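Local structure of uncharacterized hypothetical protein (Bacteroides uniformis, 4EIU) at residues G30-R35 / S233-W238; V36-L41 / Y71-D76; V117-N122 / E242-L247; I188-K193 / K201-Q206. The protein is of unknown function, a Bacteroides protein of the DUF3823 family whose N-terminal domain belongs to the transthyretin clan. One frame throughout, in Å; residues are numbered along the deposited sequence.

Overall arrangement
From the N terminus, the loop 30-35 comes first and meets 233-238 in interaction 1, closing a loop of nearly 200 residues that joins the DUF3823 N-terminal domain to the C-terminal half of the chain. Nested inside it, interaction 2 is the strand pair 36-41 with 71-76; the two touch where Arg35 bridges to Asp76. Interaction 3 starts later, at 117-122, and ends at 242-247, so it crosses interaction 1, and interaction 4 (188-193 with 201-206) lies within both of their loops. Interactions 3 and 4, centres about 17 Å apart, both link the three-stranded sheet to the four-stranded one, and interaction 2 lies on the opposite side of the chain's centre from them.

Interaction 1 of 4, residues G30-R35 / S233-W238; sequences GSEGIR and SGTRRW
A type I beta turn, Gly30 to Gly33, in the loop before strand 35-40 of the DUF3823 N-terminal domain receives the side chain of Arg237 from the loop leading into strand 239-247. The turn is closed by its own backbone bond from Gly33 N to Gly30 O. Arg237 NH1 gives a hydrogen bond to each of two turn carbonyls, 2.8 Å to Ser31 O and 2.8 Å to Gly33 O, both well bent, with angles at hydrogen near 145°. The chain runs extended from CG to NE, which carries the guanidinium across the turn, and its NE bonds to Thr229 O. Thr235 CG2 sits over one guanidinium face and also touches Glu32 CG at 4.0 Å, the two side chains crossing at about a right angle. A leucine in place of Arg237 would probably leave the Ser31 and Gly33 carbonyls without the donor they share, and Thr229 O without its NE partner. Two waters join Glu32 O to the backbone of Trp238, one at its N and one at its O. A third lies in the guanidinium plane, accepting from Arg237 NH2 at 2.9 Å and donating to Ser31 O.

Interaction 2 of 4, residues V36-L41 / Y71-D76; sequences VRLTEL and YNVRID
Four backbone hydrogen bonds tie Val36-Glu40 to Tyr71-Asp76 as antiparallel neighbours. Arg37 and Arg74 form one hydrogen-bonded pair, Thr39 and Asn72 the next, the shortest bond running from Asn72 N to Thr39 O at 2.8 Å. Between them, CA-H...O contacts such as Leu38 CA to Asn72 O fill the ladder at the non-hydrogen-bonded pairs.

Apolar packing occupies the face that carries Val36, Leu38, Val73 and Ile75. Leu38 CD2 settles against both methyls of Val73, 3.7 Å from CG2, the two side chains lying alongside and pointing the same way. Val36 CG2 likewise meets Ile75 CG2 at 4.0 Å. Strand 10-18 covers this face through Ile12 and Val16, and strand 104-111 through Phe109 and Val111.

At the end of that face Tyr71 makes a CH-pi contact: Glu40 CG lies over its ring, 4.0 Å from the centroid and 19° off the normal. With Glu40 CG anti to the backbone N (chi1 -156°), the chain passes across the ring and continues to His49, while Tyr71 OH bonds to Phe67 O.

Polar groups hold the other face. Arg74 grips Asp76 side-on, NE to OD2 at 2.8 Å and NH2 to OD1 at 2.9 Å, each oxygen using its syn lone pair; Asp76 OD2 also takes Arg35. Arg37 turns instead to Asp52, and a water joins Arg37 O, Thr39 OG1 and Asn72 OD1, while Asn72 ND2 bonds to Ser96 OG. One largely apolar and one polar face make this an antiparallel pair typical of a beta sandwich, consistent with the transthyretin clan.

Interaction 3 of 4, residues V117-N122 / E242-L247; sequences VEFVGN and EPMEVL
A Met-aromatic contact joins two beta sheets at the protein surface: Phe119, at the end of the strand segment 117-119, meets Met244 of strand 239-247, a selenomethionine in the model. The selenium approaches the ring obliquely, SE lying 4.2 Å from the ring centroid and 41° off the normal. Its nearest ring atom is Phe119 CD2, at 3.5 Å, and the two side chains run alongside each other, pointing opposite ways. At the edge of the ring, near its plane, Glu242 O comes to 3.4 Å from Phe119 CE2, the carbonyl thus facing the positively polarised rim of the phenyl group. Beyond the contact, Val219 of strand 216-225 and Ala132 of strand 129-138 also touch the Phe119 side chain, placing the ring between the four-stranded and three-stranded sheets. With an alanine in place of Phe119, a gap would probably open beside the selenium and the Met244 side chain would be freer to turn. Met244 bends at chi3 (83°), which swings its methyl from the phenyl ring towards the loop 120-122. There the CE methyl ends 3.5 Å from Asn122 OD1, with the Asn122 side chain crossing that of Met244 at about a right angle.

Interaction 4 of 4, residues I188-K193 / K201-Q206; sequences INYEGK and KEVTIQ
Ile188 carries most of this contact, its side chain reaching from strand 186-189 to the strand 202-206. The tip, CD1, lies 3.8 Å from Val203 CG1 and 3.7 Å from Thr204 O, so one methyl meets both a side chain and the backbone. One carbon back, CG1 rests against Ile205 CD1 at 3.9 Å. Ile188 points the opposite way to both Val203 and Ile205 and runs alongside them. Its chi1 of -53° sets CG1 anti to the carbonyl carbon and sends the longer branch across to the other strand.

The second touch comes from Tyr190, whose side chain points head-on at that of Val203. Its OH stands 3.5 Å from Val203 CG1, the methyl that also receives Ile188 CD1; that branch is therefore met by an aliphatic tip and a phenol oxygen. Val203 CG1 lies anti to the backbone N (chi1 176°), in position to take both.

Further out, the Tyr190 ring makes an edge-to-face contact with Phe195 and packs on Ile165 and Leu198. Ile165 of strand 162-170 also touches Val203, and Phe167 of the same strand touches Ile205, so both valine and isoleucine are covered from that sheet as well. The backbones are set separately: Ile188 bonds to Ile165, whereas Val203 and Ile205 bond to Val134 and Ala132.

The two segments thus belong to different antiparallel sheets, edge strand near edge strand, and meet mainly through apolar side chains with no shared backbone ladder, as is typical of the packing between the sheets of a beta sandwich.

Interaction 1 of 4, residues G30-R35 / S233-W238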
loop_
_atom_site.group_PDB
_atom_site.type_symbol
_atom_site.label_atom_id
_atom_site.label_comp_id
_atom_site.label_asym_id
_atom_site.label_seq_id
_atom_site.Cartn_x
_atom_site.Cartn_y
_atom_site.Cartn_z
ATOM N N GLY A 30 6.321 -4.789 4.895
ATOM C CA GLY A 30 5.827 -5.972 5.628
ATOM C C GLY A 30 4.935 -6.727 4.667
ATOM O O GLY A 30 4.668 -6.244 3.532
ATOM N N SER A 31 4.415 -7.848 5.148
ATOM C CA SER A 31 3.558 -8.740 4.347
ATOM C C SER A 31 2.323 -8.046 3.819
ATOM O O SER A 31 1.751 -8.489 2.834
ATOM C CB SER A 31 3.109 -9.965 5.177
ATOM O OG SER A 31 4.217 -10.707 5.662
ATOM N N GLU A 32 1.903 -6.964 4.497
ATOM C CA GLU A 32 0.701 -6.192 4.106
ATOM C C GLU A 32 1.016 -5.009 3.154
ATOM O O GLU A 32 0.165 -4.144 2.887
ATOM C CB GLU A 32 -0.051 -5.693 5.327
ATOM C CG GLU A 32 -0.323 -6.792 6.354
ATOM C CD GLU A 32 0.860 -7.087 7.285
ATOM O OE1 GLU A 32 1.897 -6.368 7.282
ATOM O OE2 GLU A 32 0.748 -8.087 8.013
ATOM N N GLY A 33 2.223 -4.996 2.627
ATOM C CA GLY A 33 2.688 -3.911 1.788
ATOM C C GLY A 33 2.499 -4.229 0.305
ATOM O O GLY A 33 1.484 -4.789 -0.096
ATOM N N ILE A 34 3.508 -3.906 -0.512
ATOM C CA ILE A 34 3.434 -4.184 -1.958
ATOM C C ILE A 34 4.328 -5.371 -2.269
ATOM O O ILE A 34 5.578 -5.278 -2.183
ATOM C CB ILE A 34 3.831 -2.983 -2.833
ATOM C CG1 ILE A 34 2.960 -1.772 -2.560
ATOM C CG2 ILE A 34 3.841 -3.405 -4.327
ATOM C CD1 ILE A 34 3.388 -0.495 -3.287
ATOM N N ARG A 35 3.665 -6.478 -2.570
ATOM C CA ARG A 35 4.279 -7.774 -2.865
ATOM C C ARG A 35 4.786 -7.874 -4.278
ATOM O O ARG A 35 4.086 -7.479 -5.213
ATOM C CB ARG A 35 3.293 -8.900 -2.581
ATOM C CG ARG A 35 3.903 -10.290 -2.481
ATOM C CD ARG A 35 2.843 -11.345 -2.266
ATOM N NE ARG A 35 2.093 -11.534 -3.516
ATOM C CZ ARG A 35 1.078 -12.376 -3.674
ATOM N NH1 ARG A 35 0.647 -13.141 -2.667
ATOM N NH2 ARG A 35 0.463 -12.425 -4.854
ATOM N N SER A 233 -7.543 -13.250 -0.217
ATOM C CA SER A 233 -6.491 -13.446 0.788
ATOM C C SER A 233 -6.945 -12.989 2.163
ATOM O O SER A 233 -6.377 -13.414 3.141
ATOM C CB SER A 233 -5.199 -12.696 0.467
ATOM O OG SER A 233 -5.428 -11.266 0.465
ATOM N N GLY A 234 -7.947 -12.120 2.254
ATOM C CA GLY A 234 -8.302 -11.541 3.543
ATOM C C GLY A 234 -7.465 -10.307 3.901
ATOM O O GLY A 234 -7.850 -9.611 4.815
ATOM N N THR A 235 -6.354 -10.003 3.196
ATOM C CA THR A 235 -5.521 -8.860 3.520
ATOM C C THR A 235 -6.009 -7.596 2.882
ATOM O O THR A 235 -5.913 -7.436 1.679
ATOM C CB THR A 235 -4.048 -9.086 3.104
ATOM O OG1 THR A 235 -3.648 -10.377 3.539
ATOM C CG2 THR A 235 -3.136 -8.031 3.724
ATOM N N ARG A 236 -6.509 -6.672 3.701
ATOM C CA ARG A 236 -6.938 -5.377 3.199
ATOM C C ARG A 236 -5.830 -4.368 3.466
ATOM O O ARG A 236 -5.552 -4.017 4.602
ATOM C CB ARG A 236 -8.265 -4.964 3.828
ATOM C CG ARG A 236 -9.353 -6.011 3.632
ATOM C CD ARG A 236 -10.728 -5.538 4.098
ATOM N NE ARG A 236 -10.801 -5.307 5.555
ATOM C CZ ARG A 236 -10.774 -4.107 6.160
ATOM N NH1 ARG A 236 -10.655 -2.949 5.504
ATOM N NH2 ARG A 236 -10.840 -4.062 7.468
ATOM N N ARG A 237 -5.182 -3.933 2.393
ATOM C CA ARG A 237 -3.922 -3.199 2.486
ATOM C C ARG A 237 -4.168 -1.688 2.544
ATOM O O ARG A 237 -5.018 -1.160 1.825
ATOM C CB ARG A 237 -3.037 -3.515 1.309
ATOM C CG ARG A 237 -2.748 -5.006 1.126
ATOM C CD ARG A 237 -1.763 -5.330 -0.029
ATOM N NE ARG A 237 -1.772 -6.774 -0.097
ATOM C CZ ARG A 237 -0.879 -7.592 0.378
ATOM N NH1 ARG A 237 0.312 -7.150 0.826
ATOM N NH2 ARG A 237 -1.190 -8.883 0.374
ATOM N N TRP A 238 -3.443 -1.025 3.442
ATOM C CA TRP A 238 -3.429 0.443 3.533
ATOM C C TRP A 238 -2.693 1.156 2.454
ATOM O O TRP A 238 -1.574 0.769 2.024
ATOM C CB TRP A 238 -2.861 0.889 4.887
ATOM C CG TRP A 238 -3.712 0.557 6.080
ATOM C CD1 TRP A 238 -4.924 1.124 6.463
ATOM C CD2 TRP A 238 -3.439 -0.455 7.095
ATOM N NE1 TRP A 238 -5.377 0.569 7.622
ATOM C CE2 TRP A 238 -4.534 -0.372 8.058
ATOM C CE3 TRP A 238 -2.381 -1.333 7.342
ATOM C CZ2 TRP A 238 -4.593 -1.189 9.163
ATOM C CZ3 TRP A 238 -2.460 -2.164 8.462
ATOM C CH2 TRP A 238 -3.539 -2.098 9.338
HETATM O O HOH W 1 1.026 -10.610 1.183
HETATM O O HOH W 2 0.442 -1.192 1.667
HETATM O O HOH W 3 -1.322 -2.693 4.541
#

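Interaction 2 of 4, residues V36-L41 / Y71-D76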
loop_
_atom_site.group_PDB
_atom_site.type_symbol
_atom_site.label_atom_id
_atom_site.label_comp_id
_atom_site.label_asym_id
_atom_site.label_seq_id
_atom_site.Cartn_x
_atom_site.Cartn_y
_atom_site.Cartn_z
ATOM N N VAL A 36 5.960 -8.476 -4.433
ATOM C CA VAL A 36 6.591 -8.674 -5.735
ATOM C C VAL A 36 6.871 -10.171 -5.886
ATOM O O VAL A 36 7.530 -10.805 -5.038
ATOM C CB VAL A 36 7.916 -7.869 -5.873
ATOM C CG1 VAL A 36 8.473 -7.983 -7.297
ATOM C CG2 VAL A 36 7.688 -6.391 -5.476
ATOM N N ARG A 37 6.407 -10.728 -7.005
ATOM C CA ARG A 37 6.577 -12.156 -7.329
ATOM C C ARG A 37 7.176 -12.311 -8.710
ATOM O O ARG A 37 6.568 -11.883 -9.737
ATOM C CB ARG A 37 5.197 -12.859 -7.241
ATOM C CG ARG A 37 5.163 -14.287 -7.743
ATOM C CD ARG A 37 3.811 -14.939 -7.491
ATOM N NE ARG A 37 3.565 -15.078 -6.059
ATOM C CZ ARG A 37 2.417 -15.490 -5.550
ATOM N NH1 ARG A 37 1.433 -15.852 -6.367
ATOM N NH2 ARG A 37 2.258 -15.580 -4.231
ATOM N N LEU A 38 8.338 -12.942 -8.729
ATOM C CA LEU A 38 9.108 -13.211 -9.922
ATOM C C LEU A 38 9.024 -14.693 -10.245
ATOM O O LEU A 38 9.500 -15.528 -9.479
ATOM C CB LEU A 38 10.592 -12.810 -9.706
ATOM C CG LEU A 38 10.908 -11.398 -9.125
ATOM C CD1 LEU A 38 12.413 -11.148 -8.869
ATOM C CD2 LEU A 38 10.344 -10.289 -9.978
ATOM N N THR A 39 8.455 -15.016 -11.407
ATOM C CA THR A 39 8.385 -16.390 -11.917
ATOM C C THR A 39 9.203 -16.493 -13.187
ATOM O O THR A 39 8.985 -15.733 -14.133
ATOM C CB THR A 39 6.928 -16.759 -12.237
ATOM O OG1 THR A 39 6.098 -16.350 -11.158
ATOM C CG2 THR A 39 6.717 -18.248 -12.463
ATOM N N GLU A 40 10.150 -17.425 -13.217
ATOM C CA GLU A 40 10.921 -17.683 -14.412
ATOM C C GLU A 40 10.060 -18.425 -15.432
ATOM O O GLU A 40 9.466 -19.443 -15.111
ATOM C CB GLU A 40 12.173 -18.515 -14.166
ATOM C CG GLU A 40 13.165 -18.223 -15.271
ATOM C CD GLU A 40 14.280 -19.206 -15.395
ATOM O OE1 GLU A 40 14.521 -20.011 -14.461
ATOM O OE2 GLU A 40 14.913 -19.131 -16.464
ATOM N N LEU A 41 10.027 -17.902 -16.653
ATOM C CA LEU A 41 9.215 -18.471 -17.722
ATOM C C LEU A 41 10.047 -19.466 -18.466
ATOM O O LEU A 41 11.234 -19.238 -18.708
ATOM C CB LEU A 41 8.712 -17.386 -18.672
ATOM C CG LEU A 41 7.858 -16.317 -18.016
ATOM C CD1 LEU A 41 7.673 -15.146 -18.975
ATOM C CD2 LEU A 41 6.504 -16.837 -17.536
ATOM N N TYR A 71 11.322 -13.608 -17.194
ATOM C CA TYR A 71 10.510 -13.606 -15.984
ATOM C C TYR A 71 9.192 -12.913 -16.211
ATOM O O TYR A 71 9.116 -11.940 -16.972
ATOM C CB TYR A 71 11.250 -12.886 -14.840
ATOM C CG TYR A 71 12.358 -13.730 -14.225
ATOM C CD1 TYR A 71 13.621 -13.737 -14.764
ATOM C CD2 TYR A 71 12.106 -14.550 -13.117
ATOM C CE1 TYR A 71 14.636 -14.517 -14.208
ATOM C CE2 TYR A 71 13.118 -15.328 -12.555
ATOM C CZ TYR A 71 14.369 -15.307 -13.110
ATOM O OH TYR A 71 15.361 -16.094 -12.580
ATOM N N ASN A 72 8.185 -13.392 -15.495
ATOM C CA ASN A 72 6.986 -12.640 -15.197
ATOM C C ASN A 72 7.187 -11.932 -13.846
ATOM O O ASN A 72 7.622 -12.553 -12.863
ATOM C CB ASN A 72 5.788 -13.603 -15.118
ATOM C CG ASN A 72 4.485 -12.898 -14.816
ATOM O OD1 ASN A 72 4.008 -12.928 -13.667
ATOM N ND2 ASN A 72 3.892 -12.273 -15.836
ATOM N N VAL A 73 6.845 -10.653 -13.807
ATOM C CA VAL A 73 6.970 -9.831 -12.636
ATOM C C VAL A 73 5.563 -9.350 -12.310
ATOM O O VAL A 73 4.958 -8.614 -13.075
ATOM C CB VAL A 73 7.944 -8.643 -12.862
ATOM C CG1 VAL A 73 8.082 -7.803 -11.575
ATOM C CG2 VAL A 73 9.330 -9.170 -13.354
ATOM N N ARG A 74 5.041 -9.806 -11.192
ATOM C CA ARG A 74 3.704 -9.495 -10.732
ATOM C C ARG A 74 3.764 -8.738 -9.409
ATOM O O ARG A 74 4.451 -9.187 -8.505
ATOM C CB ARG A 74 2.955 -10.820 -10.500
ATOM C CG ARG A 74 1.604 -10.603 -9.840
ATOM C CD ARG A 74 0.825 -11.893 -9.614
ATOM N NE ARG A 74 -0.321 -11.552 -8.764
ATOM C CZ ARG A 74 -1.476 -12.210 -8.737
ATOM N NH1 ARG A 74 -1.697 -13.275 -9.532
ATOM N NH2 ARG A 74 -2.424 -11.785 -7.927
ATOM N N ILE A 75 3.011 -7.637 -9.257
ATOM C CA ILE A 75 2.917 -6.953 -7.981
ATOM C C ILE A 75 1.442 -6.919 -7.512
ATOM O O ILE A 75 0.533 -6.956 -8.335
ATOM C CB ILE A 75 3.542 -5.547 -8.011
ATOM C CG1 ILE A 75 2.763 -4.584 -8.951
ATOM C CG2 ILE A 75 5.059 -5.673 -8.410
ATOM C CD1 ILE A 75 3.127 -3.084 -8.867
ATOM N N ASP A 76 1.245 -6.965 -6.207
ATOM C CA ASP A 76 -0.069 -6.819 -5.567
ATOM C C ASP A 76 0.088 -5.823 -4.404
ATOM O O ASP A 76 1.155 -5.765 -3.746
ATOM C CB ASP A 76 -0.488 -8.169 -5.003
ATOM C CG ASP A 76 -0.798 -9.190 -6.082
ATOM O OD1 ASP A 76 -1.961 -9.307 -6.509
ATOM O OD2 ASP A 76 0.116 -9.936 -6.469
HETATM O O HOH W 4 5.155 -13.759 -11.384
#

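Interaction 3 of 4, residues V117-N122 / E242-L247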
loop_
_atom_site.group_PDB
_atom_site.type_symbol
_atom_site.label_atom_id
_atom_site.label_comp_id
_atom_site.label_asym_id
_atom_site.label_seq_id
_atom_site.Cartn_x
_atom_site.Cartn_y
_atom_site.Cartn_z
ATOM N N VAL A 117 -3.624 9.446 0.799
ATOM C CA VAL A 117 -3.671 9.812 2.213
ATOM C C VAL A 117 -2.548 10.778 2.501
ATOM O O VAL A 117 -1.398 10.473 2.219
ATOM C CB VAL A 117 -3.491 8.580 3.125
ATOM C CG1 VAL A 117 -3.608 8.986 4.606
ATOM C CG2 VAL A 117 -4.454 7.453 2.738
ATOM N N GLU A 118 -2.874 11.936 3.073
ATOM C CA GLU A 118 -1.853 12.944 3.358
ATOM C C GLU A 118 -2.130 13.622 4.682
ATOM O O GLU A 118 -3.275 13.666 5.149
ATOM C CB GLU A 118 -1.834 13.999 2.249
ATOM C CG GLU A 118 -3.160 14.759 2.129
ATOM C CD GLU A 118 -3.310 15.526 0.831
ATOM O OE1 GLU A 118 -2.365 16.268 0.469
ATOM O OE2 GLU A 118 -4.393 15.412 0.194
ATOM N N PHE A 119 -1.075 14.160 5.277
ATOM C CA PHE A 119 -1.231 15.119 6.383
ATOM C C PHE A 119 -1.559 16.497 5.825
ATOM O O PHE A 119 -1.123 16.843 4.731
ATOM C CB PHE A 119 0.040 15.192 7.201
ATOM C CG PHE A 119 0.292 13.975 8.036
ATOM C CD1 PHE A 119 -0.579 13.638 9.077
ATOM C CD2 PHE A 119 1.406 13.175 7.804
ATOM C CE1 PHE A 119 -0.338 12.531 9.878
ATOM C CE2 PHE A 119 1.650 12.059 8.592
ATOM C CZ PHE A 119 0.782 11.734 9.632
ATOM N N VAL A 120 -2.334 17.286 6.562
ATOM C CA VAL A 120 -2.626 18.646 6.133
ATOM C C VAL A 120 -1.777 19.627 6.928
ATOM O O VAL A 120 -0.990 20.364 6.338
ATOM C CB VAL A 120 -4.121 18.984 6.241
ATOM C CG1 VAL A 120 -4.356 20.438 5.843
ATOM C CG2 VAL A 120 -4.908 18.043 5.349
ATOM N N GLY A 121 -1.892 19.625 8.251
ATOM C CA GLY A 121 -1.060 20.546 9.052
ATOM C C GLY A 121 0.277 19.957 9.468
ATOM O O GLY A 121 0.659 18.893 9.020
ATOM N N ASN A 122 0.986 20.673 10.332
ATOM C CA ASN A 122 2.030 20.079 11.167
ATOM C C ASN A 122 1.343 19.500 12.397
ATOM O O ASN A 122 0.484 20.159 12.974
ATOM C CB ASN A 122 3.030 21.136 11.635
ATOM C CG ASN A 122 3.955 21.586 10.533
ATOM O OD1 ASN A 122 4.601 20.769 9.883
ATOM N ND2 ASN A 122 4.020 22.893 10.312
ATOM N N GLU A 242 3.207 10.241 3.661
ATOM C CA GLU A 242 4.613 10.379 4.004
ATOM C C GLU A 242 4.723 10.411 5.525
ATOM O O GLU A 242 3.785 10.879 6.194
ATOM C CB GLU A 242 5.194 11.663 3.430
ATOM C CG GLU A 242 5.430 11.628 1.926
ATOM C CD GLU A 242 5.764 13.010 1.397
ATOM O OE1 GLU A 242 6.786 13.582 1.831
ATOM O OE2 GLU A 242 4.983 13.553 0.584
ATOM N N PRO A 243 5.835 9.886 6.076
ATOM C CA PRO A 243 6.082 10.065 7.515
ATOM C C PRO A 243 6.426 11.505 7.861
ATOM O O PRO A 243 6.820 12.278 6.994
ATOM C CB PRO A 243 7.270 9.138 7.803
ATOM C CG PRO A 243 7.950 8.939 6.509
ATOM C CD PRO A 243 6.902 9.092 5.429
HETATM N N MSE A 244 6.251 11.870 9.128
HETATM C CA MSE A 244 6.675 13.154 9.623
HETATM C C MSE A 244 7.331 12.963 10.980
HETATM O O MSE A 244 6.911 12.111 11.780
HETATM C CB MSE A 244 5.499 14.116 9.729
HETATM C CG MSE A 244 4.894 14.497 8.387
HETATM SE SE MSE A 244 3.527 15.840 8.642
HETATM C CE MSE A 244 4.530 17.485 8.732
ATOM N N GLU A 245 8.386 13.737 11.205
ATOM C CA GLU A 245 9.092 13.739 12.477
ATOM C C GLU A 245 8.411 14.718 13.394
ATOM O O GLU A 245 8.107 15.834 12.985
ATOM C CB GLU A 245 10.538 14.159 12.266
ATOM C CG GLU A 245 11.395 14.049 13.510
ATOM C CD GLU A 245 12.789 14.574 13.276
ATOM O OE1 GLU A 245 13.443 14.079 12.342
ATOM O OE2 GLU A 245 13.207 15.483 14.006
ATOM N N VAL A 246 8.180 14.298 14.638
ATOM C CA VAL A 246 7.562 15.137 15.647
ATOM C C VAL A 246 8.414 15.194 16.910
ATOM O O VAL A 246 8.729 14.170 17.520
ATOM C CB VAL A 246 6.172 14.629 16.040
ATOM C CG1 VAL A 246 5.527 15.606 17.031
ATOM C CG2 VAL A 246 5.310 14.459 14.791
ATOM N N LEU A 247 8.777 16.400 17.306
ATOM C CA LEU A 247 9.592 16.575 18.493
ATOM C C LEU A 247 8.619 16.859 19.641
ATOM O O LEU A 247 7.879 17.848 19.595
ATOM C CB LEU A 247 10.587 17.718 18.278
ATOM C CG LEU A 247 11.663 17.534 17.184
ATOM C CD1 LEU A 247 11.100 17.273 15.786
ATOM C CD2 LEU A 247 12.578 18.755 17.155
#

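Interaction 4 of 4, residues I188-K193 / K201-Q206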
loop_
_atom_site.group_PDB
_atom_site.type_symbol
_atom_site.label_atom_id
_atom_site.label_comp_id
_atom_site.label_asym_id
_atom_site.label_seq_id
_atom_site.Cartn_x
_atom_site.Cartn_y
_atom_site.Cartn_z
ATOM N N ILE A 188 -9.191 5.393 13.830
ATOM C CA ILE A 188 -10.625 5.638 13.827
ATOM C C ILE A 188 -11.207 4.623 12.870
ATOM O O ILE A 188 -10.712 4.502 11.746
ATOM C CB ILE A 188 -11.014 7.046 13.331
ATOM C CG1 ILE A 188 -10.261 8.148 14.099
ATOM C CG2 ILE A 188 -12.515 7.257 13.520
ATOM C CD1 ILE A 188 -10.264 9.490 13.390
ATOM N N ASN A 189 -12.224 3.888 13.315
ATOM C CA ASN A 189 -12.953 2.935 12.488
ATOM C C ASN A 189 -14.258 3.550 12.026
ATOM O O ASN A 189 -14.865 4.285 12.767
ATOM C CB ASN A 189 -13.297 1.679 13.283
ATOM C CG ASN A 189 -12.078 0.960 13.783
ATOM O OD1 ASN A 189 -11.188 0.693 13.034
ATOM N ND2 ASN A 189 -12.036 0.658 15.075
ATOM N N TYR A 190 -14.686 3.232 10.800
ATOM C CA TYR A 190 -15.924 3.770 10.219
ATOM C C TYR A 190 -16.825 2.611 9.809
ATOM O O TYR A 190 -16.383 1.685 9.143
ATOM C CB TYR A 190 -15.592 4.640 9.000
ATOM C CG TYR A 190 -14.757 5.835 9.377
ATOM C CD1 TYR A 190 -15.346 6.972 9.925
ATOM C CD2 TYR A 190 -13.386 5.814 9.253
ATOM C CE1 TYR A 190 -14.583 8.072 10.315
ATOM C CE2 TYR A 190 -12.617 6.910 9.630
ATOM C CZ TYR A 190 -13.210 8.030 10.141
ATOM O OH TYR A 190 -12.410 9.081 10.489
ATOM N N GLU A 191 -18.082 2.661 10.209
ATOM C CA GLU A 191 -19.000 1.561 9.931
ATOM C C GLU A 191 -19.621 1.756 8.544
ATOM O O GLU A 191 -19.957 2.883 8.151
ATOM C CB GLU A 191 -20.074 1.477 11.010
ATOM C CG GLU A 191 -20.806 0.139 11.009
ATOM C CD GLU A 191 -22.194 0.219 11.609
ATOM O OE1 GLU A 191 -22.386 0.994 12.564
ATOM O OE2 GLU A 191 -23.098 -0.488 11.113
ATOM N N GLY A 192 -19.768 0.674 7.787
ATOM C CA GLY A 192 -20.510 0.764 6.529
ATOM C C GLY A 192 -19.880 1.839 5.659
ATOM O O GLY A 192 -18.639 1.920 5.570
ATOM N N LYS A 193 -20.714 2.672 5.031
ATOM C CA LYS A 193 -20.203 3.750 4.164
ATOM C C LYS A 193 -20.087 5.126 4.812
ATOM O O LYS A 193 -20.031 6.115 4.100
ATOM C CB LYS A 193 -21.010 3.847 2.852
ATOM C CG LYS A 193 -22.399 4.449 2.892
ATOM C CD LYS A 193 -23.066 4.303 1.519
ATOM C CE LYS A 193 -24.594 4.234 1.632
ATOM N NZ LYS A 193 -25.271 5.508 2.004
ATOM N N LYS A 201 -12.062 15.917 3.089
ATOM C CA LYS A 201 -12.050 16.809 4.251
ATOM C C LYS A 201 -10.913 16.438 5.249
ATOM O O LYS A 201 -10.323 15.348 5.198
ATOM C CB LYS A 201 -13.444 16.839 4.927
ATOM C CG LYS A 201 -14.582 17.251 3.987
ATOM C CD LYS A 201 -15.684 18.079 4.644
ATOM N N GLU A 202 -10.574 17.369 6.123
ATOM C CA GLU A 202 -9.553 17.145 7.158
ATOM C C GLU A 202 -10.149 16.409 8.355
ATOM O O GLU A 202 -11.104 16.883 8.946
ATOM C CB GLU A 202 -8.947 18.465 7.599
ATOM C CG GLU A 202 -8.249 19.207 6.471
ATOM C CD GLU A 202 -7.637 20.521 6.916
ATOM O OE1 GLU A 202 -7.228 20.633 8.090
ATOM O OE2 GLU A 202 -7.549 21.444 6.086
ATOM N N VAL A 203 -9.637 15.213 8.640
ATOM C CA VAL A 203 -10.047 14.408 9.792
ATOM C C VAL A 203 -8.987 14.579 10.894
ATOM O O VAL A 203 -7.784 14.408 10.655
ATOM C CB VAL A 203 -10.192 12.914 9.413
ATOM C CG1 VAL A 203 -10.520 12.059 10.635
ATOM C CG2 VAL A 203 -11.224 12.718 8.299
ATOM N N THR A 204 -9.433 14.929 12.095
ATOM C CA THR A 204 -8.545 15.070 13.246
ATOM C C THR A 204 -8.352 13.705 13.877
ATOM O O THR A 204 -9.332 13.000 14.146
ATOM C CB THR A 204 -9.135 15.969 14.319
ATOM O OG1 THR A 204 -9.476 17.230 13.733
ATOM C CG2 THR A 204 -8.121 16.173 15.462
ATOM N N ILE A 205 -7.096 13.351 14.120
ATOM C CA ILE A 205 -6.758 12.135 14.843
ATOM C C ILE A 205 -5.669 12.421 15.899
ATOM O O ILE A 205 -4.860 13.333 15.720
ATOM C CB ILE A 205 -6.366 11.024 13.863
ATOM C CG1 ILE A 205 -6.218 9.685 14.595
ATOM C CG2 ILE A 205 -5.123 11.412 13.065
ATOM C CD1 ILE A 205 -6.357 8.488 13.687
ATOM N N GLN A 206 -5.690 11.634 16.983
ATOM C CA GLN A 206 -4.862 11.824 18.163
ATOM C C GLN A 206 -4.177 10.543 18.573
ATOM O O GLN A 206 -4.801 9.472 18.561
ATOM C CB GLN A 206 -5.735 12.261 19.343
ATOM C CG GLN A 206 -5.625 13.725 19.678
ATOM C CD GLN A 206 -6.269 14.043 21.011
ATOM O OE1 GLN A 206 -7.399 14.470 21.053
ATOM N NE2 GLN A 206 -5.554 13.801 22.101
#